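Local coordinates for protein YibA (Escherichia coli, PDB 1OYZ), which is of unknown function, though an oxidoreductase activity has been tentatively assigned to it, and is built as a helical solenoid with HEAT repeats, at residues 63-76 against 98-111. Numbering follows the deposited sequence.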
loop_
_atom_site.group_PDB
_atom_site.type_symbol
_atom_site.label_atom_id
_atom_site.label_comp_id
_atom_site.label_asym_id
_atom_site.label_seq_id
_atom_site.Cartn_x
_atom_site.Cartn_y
_atom_site.Cartn_z
ATOM N N CYS A 63 20.939 -13.828 0.525
ATOM C CA CYS A 63 20.141 -13.721 -0.677
ATOM C C CYS A 63 20.339 -14.913 -1.603
ATOM O O CYS A 63 19.476 -15.202 -2.422
ATOM C CB CYS A 63 20.452 -12.417 -1.404
ATOM S SG CYS A 63 19.484 -11.058 -0.711
ATOM N N SER A 64 21.452 -15.621 -1.446
ATOM C CA SER A 64 21.738 -16.791 -2.277
ATOM C C SER A 64 21.600 -18.106 -1.542
ATOM O O SER A 64 21.985 -19.151 -2.052
ATOM C CB SER A 64 23.143 -16.698 -2.843
ATOM O OG SER A 64 23.140 -15.726 -3.866
ATOM N N ASP A 65 21.047 -18.061 -0.342
ATOM C CA ASP A 65 20.904 -19.279 0.423
ATOM C C ASP A 65 19.842 -20.197 -0.158
ATOM O O ASP A 65 18.907 -19.750 -0.813
ATOM C CB ASP A 65 20.553 -18.981 1.875
ATOM C CG ASP A 65 20.811 -20.172 2.773
ATOM O OD1 ASP A 65 21.962 -20.337 3.191
ATOM O OD2 ASP A 65 19.880 -20.960 3.046
ATOM N N LYS A 66 19.995 -21.485 0.115
ATOM C CA LYS A 66 19.072 -22.499 -0.354
ATOM C C LYS A 66 17.777 -22.346 0.435
ATOM O O LYS A 66 16.700 -22.614 -0.075
ATOM C CB LYS A 66 19.683 -23.881 -0.109
ATOM C CG LYS A 66 18.994 -25.033 -0.828
ATOM C CD LYS A 66 19.519 -26.375 -0.316
ATOM C CE LYS A 66 18.902 -27.566 -1.033
ATOM N NZ LYS A 66 19.413 -28.829 -0.419
ATOM N N ASN A 67 17.877 -21.903 1.682
ATOM C CA ASN A 67 16.690 -21.729 2.510
ATOM C C ASN A 67 15.976 -20.407 2.164
ATOM O O ASN A 67 16.549 -19.329 2.307
ATOM C CB ASN A 67 17.113 -21.775 3.979
ATOM C CG ASN A 67 15.964 -21.585 4.941
ATOM O OD1 ASN A 67 16.193 -21.384 6.128
ATOM N ND2 ASN A 67 14.736 -21.647 4.453
ATOM N N TYR A 68 14.717 -20.501 1.739
ATOM C CA TYR A 68 13.977 -19.312 1.329
ATOM C C TYR A 68 13.734 -18.354 2.477
ATOM O O TYR A 68 13.539 -17.167 2.269
ATOM C CB TYR A 68 12.662 -19.702 0.617
ATOM C CG TYR A 68 11.584 -20.197 1.524
ATOM C CD1 TYR A 68 11.701 -21.430 2.163
ATOM C CD2 TYR A 68 10.490 -19.386 1.839
ATOM C CE1 TYR A 68 10.778 -21.832 3.090
ATOM C CE2 TYR A 68 9.554 -19.789 2.771
ATOM C CZ TYR A 68 9.709 -21.004 3.399
ATOM O OH TYR A 68 8.829 -21.380 4.389
ATOM N N ILE A 69 13.776 -18.865 3.697
ATOM C CA ILE A 69 13.580 -18.014 4.858
ATOM C C ILE A 69 14.762 -17.052 4.953
ATOM O O ILE A 69 14.593 -15.858 5.201
ATOM C CB ILE A 69 13.463 -18.865 6.113
ATOM C CG1 ILE A 69 12.271 -19.809 5.945
ATOM C CG2 ILE A 69 13.326 -17.984 7.349
ATOM C CD1 ILE A 69 12.001 -20.703 7.130
ATOM N N ARG A 70 15.963 -17.570 4.732
ATOM C CA ARG A 70 17.134 -16.714 4.755
ATOM C C ARG A 70 17.117 -15.738 3.601
ATOM O O ARG A 70 17.531 -14.592 3.770
ATOM C CB ARG A 70 18.429 -17.527 4.711
ATOM C CG ARG A 70 18.808 -18.132 6.047
ATOM C CD ARG A 70 20.144 -18.869 5.936
ATOM N NE ARG A 70 20.742 -19.117 7.248
ATOM C CZ ARG A 70 21.927 -19.704 7.420
ATOM N NH1 ARG A 70 22.634 -20.109 6.366
ATOM N NH2 ARG A 70 22.418 -19.868 8.645
ATOM N N ARG A 71 16.644 -16.168 2.433
ATOM C CA ARG A 71 16.633 -15.260 1.290
ATOM C C ARG A 71 15.666 -14.113 1.542
ATOM O O ARG A 71 15.958 -12.962 1.249
ATOM C CB ARG A 71 16.242 -15.994 -0.006
ATOM C CG ARG A 71 17.309 -16.994 -0.497
ATOM C CD ARG A 71 17.266 -17.260 -2.022
ATOM N NE ARG A 71 15.989 -17.784 -2.499
ATOM C CZ ARG A 71 15.519 -19.004 -2.248
ATOM N NH1 ARG A 71 16.214 -19.884 -1.518
ATOM N NH2 ARG A 71 14.313 -19.329 -2.676
ATOM N N ASP A 72 14.516 -14.441 2.101
ATOM C CA ASP A 72 13.508 -13.455 2.390
ATOM C C ASP A 72 14.080 -12.431 3.377
ATOM O O ASP A 72 14.060 -11.225 3.130
ATOM C CB ASP A 72 12.296 -14.186 2.951
ATOM C CG ASP A 72 11.137 -13.276 3.205
ATOM O OD1 ASP A 72 10.712 -12.563 2.290
ATOM O OD2 ASP A 72 10.639 -13.282 4.328
ATOM N N ILE A 73 14.616 -12.930 4.482
ATOM C CA ILE A 73 15.219 -12.097 5.499
ATOM C C ILE A 73 16.373 -11.214 4.960
ATOM O O ILE A 73 16.545 -10.056 5.374
ATOM C CB ILE A 73 15.743 -12.981 6.653
ATOM C CG1 ILE A 73 14.850 -12.808 7.878
ATOM C CG2 ILE A 73 17.188 -12.670 6.950
ATOM C CD1 ILE A 73 14.685 -11.371 8.375
ATOM N N GLY A 74 17.178 -11.767 4.069
ATOM C CA GLY A 74 18.260 -10.984 3.502
ATOM C C GLY A 74 17.757 -9.837 2.638
ATOM O O GLY A 74 18.261 -8.711 2.715
ATOM N N ALA A 75 16.764 -10.137 1.807
ATOM C CA ALA A 75 16.171 -9.144 0.927
ATOM C C ALA A 75 15.440 -8.099 1.771
ATOM O O ALA A 75 15.453 -6.917 1.442
ATOM C CB ALA A 75 15.213 -9.814 -0.037
ATOM N N PHE A 76 14.825 -8.530 2.868
ATOM C CA PHE A 76 14.123 -7.590 3.757
ATOM C C PHE A 76 15.146 -6.599 4.334
ATOM O O PHE A 76 14.976 -5.380 4.249
ATOM C CB PHE A 76 13.435 -8.352 4.898
ATOM C CG PHE A 76 12.799 -7.462 5.953
ATOM C CD1 PHE A 76 11.753 -6.596 5.625
ATOM C CD2 PHE A 76 13.218 -7.538 7.290
ATOM C CE1 PHE A 76 11.124 -5.827 6.606
ATOM C CE2 PHE A 76 12.598 -6.774 8.286
ATOM C CZ PHE A 76 11.544 -5.911 7.948
HETATM N N MSE A 98 15.743 -10.966 -7.742
HETATM C CA MSE A 98 14.936 -11.863 -6.902
HETATM C C MSE A 98 13.443 -11.587 -7.095
HETATM O O MSE A 98 12.625 -12.504 -7.174
HETATM C CB MSE A 98 15.280 -11.669 -5.422
HETATM C CG MSE A 98 16.742 -11.933 -5.120
HETATM SE SE MSE A 98 17.269 -11.340 -3.304
HETATM C CE MSE A 98 16.509 -12.860 -2.329
ATOM N N ALA A 99 13.095 -10.312 -7.141
ATOM C CA ALA A 99 11.705 -9.931 -7.318
ATOM C C ALA A 99 11.128 -10.594 -8.564
ATOM O O ALA A 99 9.926 -10.904 -8.624
ATOM C CB ALA A 99 11.590 -8.411 -7.460
ATOM N N LEU A 100 11.980 -10.818 -9.560
ATOM C CA LEU A 100 11.510 -11.386 -10.809
ATOM C C LEU A 100 11.714 -12.896 -10.992
ATOM O O LEU A 100 10.880 -13.554 -11.626
ATOM C CB LEU A 100 12.171 -10.638 -11.975
ATOM C CG LEU A 100 11.928 -9.118 -12.061
ATOM C CD1 LEU A 100 12.946 -8.495 -12.964
ATOM C CD2 LEU A 100 10.512 -8.817 -12.554
ATOM N N ASN A 101 12.787 -13.432 -10.402
ATOM C CA ASN A 101 13.165 -14.834 -10.560
ATOM C C ASN A 101 13.207 -15.749 -9.359
ATOM O O ASN A 101 13.455 -16.951 -9.540
ATOM C CB ASN A 101 14.533 -14.910 -11.223
ATOM C CG ASN A 101 14.585 -14.118 -12.496
ATOM O OD1 ASN A 101 13.836 -14.386 -13.435
ATOM N ND2 ASN A 101 15.449 -13.114 -12.537
ATOM N N ASP A 102 12.980 -15.249 -8.141
ATOM C CA ASP A 102 13.061 -16.185 -7.028
ATOM C C ASP A 102 11.936 -17.194 -7.070
ATOM O O ASP A 102 10.772 -16.850 -7.295
ATOM C CB ASP A 102 13.058 -15.487 -5.663
ATOM C CG ASP A 102 13.729 -16.326 -4.598
ATOM O OD1 ASP A 102 13.093 -17.262 -4.059
ATOM O OD2 ASP A 102 14.919 -16.073 -4.314
ATOM N N LYS A 103 12.297 -18.446 -6.838
ATOM C CA LYS A 103 11.329 -19.518 -6.836
ATOM C C LYS A 103 10.313 -19.434 -5.713
ATOM O O LYS A 103 9.316 -20.141 -5.742
ATOM C CB LYS A 103 12.038 -20.870 -6.783
ATOM C CG LYS A 103 12.701 -21.282 -8.099
ATOM C CD LYS A 103 12.657 -22.820 -8.253
ATOM C CE LYS A 103 13.163 -23.308 -9.622
ATOM N NZ LYS A 103 12.948 -24.773 -9.818
ATOM N N SER A 104 10.549 -18.590 -4.717
ATOM C CA SER A 104 9.589 -18.470 -3.628
ATOM C C SER A 104 8.786 -17.179 -3.808
ATOM O O SER A 104 9.356 -16.103 -3.934
ATOM C CB SER A 104 10.310 -18.454 -2.275
ATOM O OG SER A 104 9.543 -17.756 -1.303
ATOM N N ALA A 105 7.463 -17.292 -3.827
ATOM C CA ALA A 105 6.642 -16.123 -3.995
ATOM C C ALA A 105 6.867 -15.196 -2.782
ATOM O O ALA A 105 6.862 -13.963 -2.925
ATOM C CB ALA A 105 5.156 -16.528 -4.144
ATOM N N CYS A 106 7.089 -15.770 -1.598
ATOM C CA CYS A 106 7.346 -14.948 -0.408
ATOM C C CYS A 106 8.537 -14.058 -0.667
ATOM O O CYS A 106 8.472 -12.836 -0.480
ATOM C CB CYS A 106 7.618 -15.814 0.818
ATOM S SG CYS A 106 6.136 -16.600 1.370
ATOM N N VAL A 107 9.634 -14.672 -1.108
ATOM C CA VAL A 107 10.822 -13.909 -1.423
ATOM C C VAL A 107 10.551 -12.822 -2.457
ATOM O O VAL A 107 10.959 -11.671 -2.267
ATOM C CB VAL A 107 11.987 -14.820 -1.937
ATOM C CG1 VAL A 107 13.182 -13.974 -2.345
ATOM C CG2 VAL A 107 12.405 -15.804 -0.847
ATOM N N ARG A 108 9.837 -13.166 -3.537
ATOM C CA ARG A 108 9.567 -12.201 -4.595
ATOM C C ARG A 108 8.846 -10.980 -4.045
ATOM O O ARG A 108 9.244 -9.859 -4.334
ATOM C CB ARG A 108 8.771 -12.861 -5.748
ATOM C CG ARG A 108 9.564 -13.925 -6.537
ATOM C CD ARG A 108 8.989 -14.210 -7.953
ATOM N NE ARG A 108 7.576 -14.616 -7.943
ATOM C CZ ARG A 108 7.140 -15.802 -7.519
ATOM N NH1 ARG A 108 8.007 -16.707 -7.076
ATOM N NH2 ARG A 108 5.833 -16.077 -7.523
ATOM N N ALA A 109 7.810 -11.213 -3.234
ATOM C CA ALA A 109 7.025 -10.141 -2.610
ATOM C C ALA A 109 7.914 -9.202 -1.758
ATOM O O ALA A 109 7.900 -7.984 -1.965
ATOM C CB ALA A 109 5.887 -10.747 -1.742
ATOM N N THR A 110 8.699 -9.771 -0.841
ATOM C CA THR A 110 9.595 -8.988 0.006
ATOM C C THR A 110 10.588 -8.191 -0.839
ATOM O O THR A 110 10.784 -6.990 -0.616
ATOM C CB THR A 110 10.386 -9.917 0.978
ATOM O OG1 THR A 110 9.468 -10.533 1.869
ATOM C CG2 THR A 110 11.445 -9.117 1.819
ATOM N N ALA A 111 11.182 -8.843 -1.832
ATOM C CA ALA A 111 12.160 -8.174 -2.686
ATOM C C ALA A 111 11.559 -6.975 -3.393
ATOM O O ALA A 111 12.192 -5.917 -3.444
ATOM C CB ALA A 111 12.761 -9.157 -3.695
#
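Val107 pushes CG2 into the shallow hollow between Tyr68, Arg71 and Asp72, one turn of the neighbouring helix, reaching within 3.6 Å of Tyr68 O. Beside this knob, the selenomethionine Met98 bends at chi3 (78°) and curls its end against helix 68-76: SE rests against Cys63 SG at 3.4 Å, while CE fills the dip between the CB atoms of Arg71 and Ala75. Farther along, the methyl CG2 of Thr110 lies 3.7 Å from Phe76 CB; Thr110 OG1 is modelled 2.4 Å from Asp72 OD1, too short to be taken at face value. Near the N-terminal ends of helices 68-76 and 105-111, Arg71 grips Asp102 side-on, NE to OD2 at 2.7 Å and NH2 to OD1 at 2.8 Å. The two planes are only 19° apart and both syn lone pairs are used. OD1 also takes Ser104 N on its anti side, closing an Asx turn, while Arg71 NH1 reaches back to Asp65 O. A leucine in place of Arg71 would probably leave the buried Asp102 carboxylate without its countercharge and Asp65 O without the NH1 bond. Helices 68-76 and 105-111 run parallel (2°) with axes 8.7 Å apart, the side-by-side packing typical of a HEAT-like alpha solenoid.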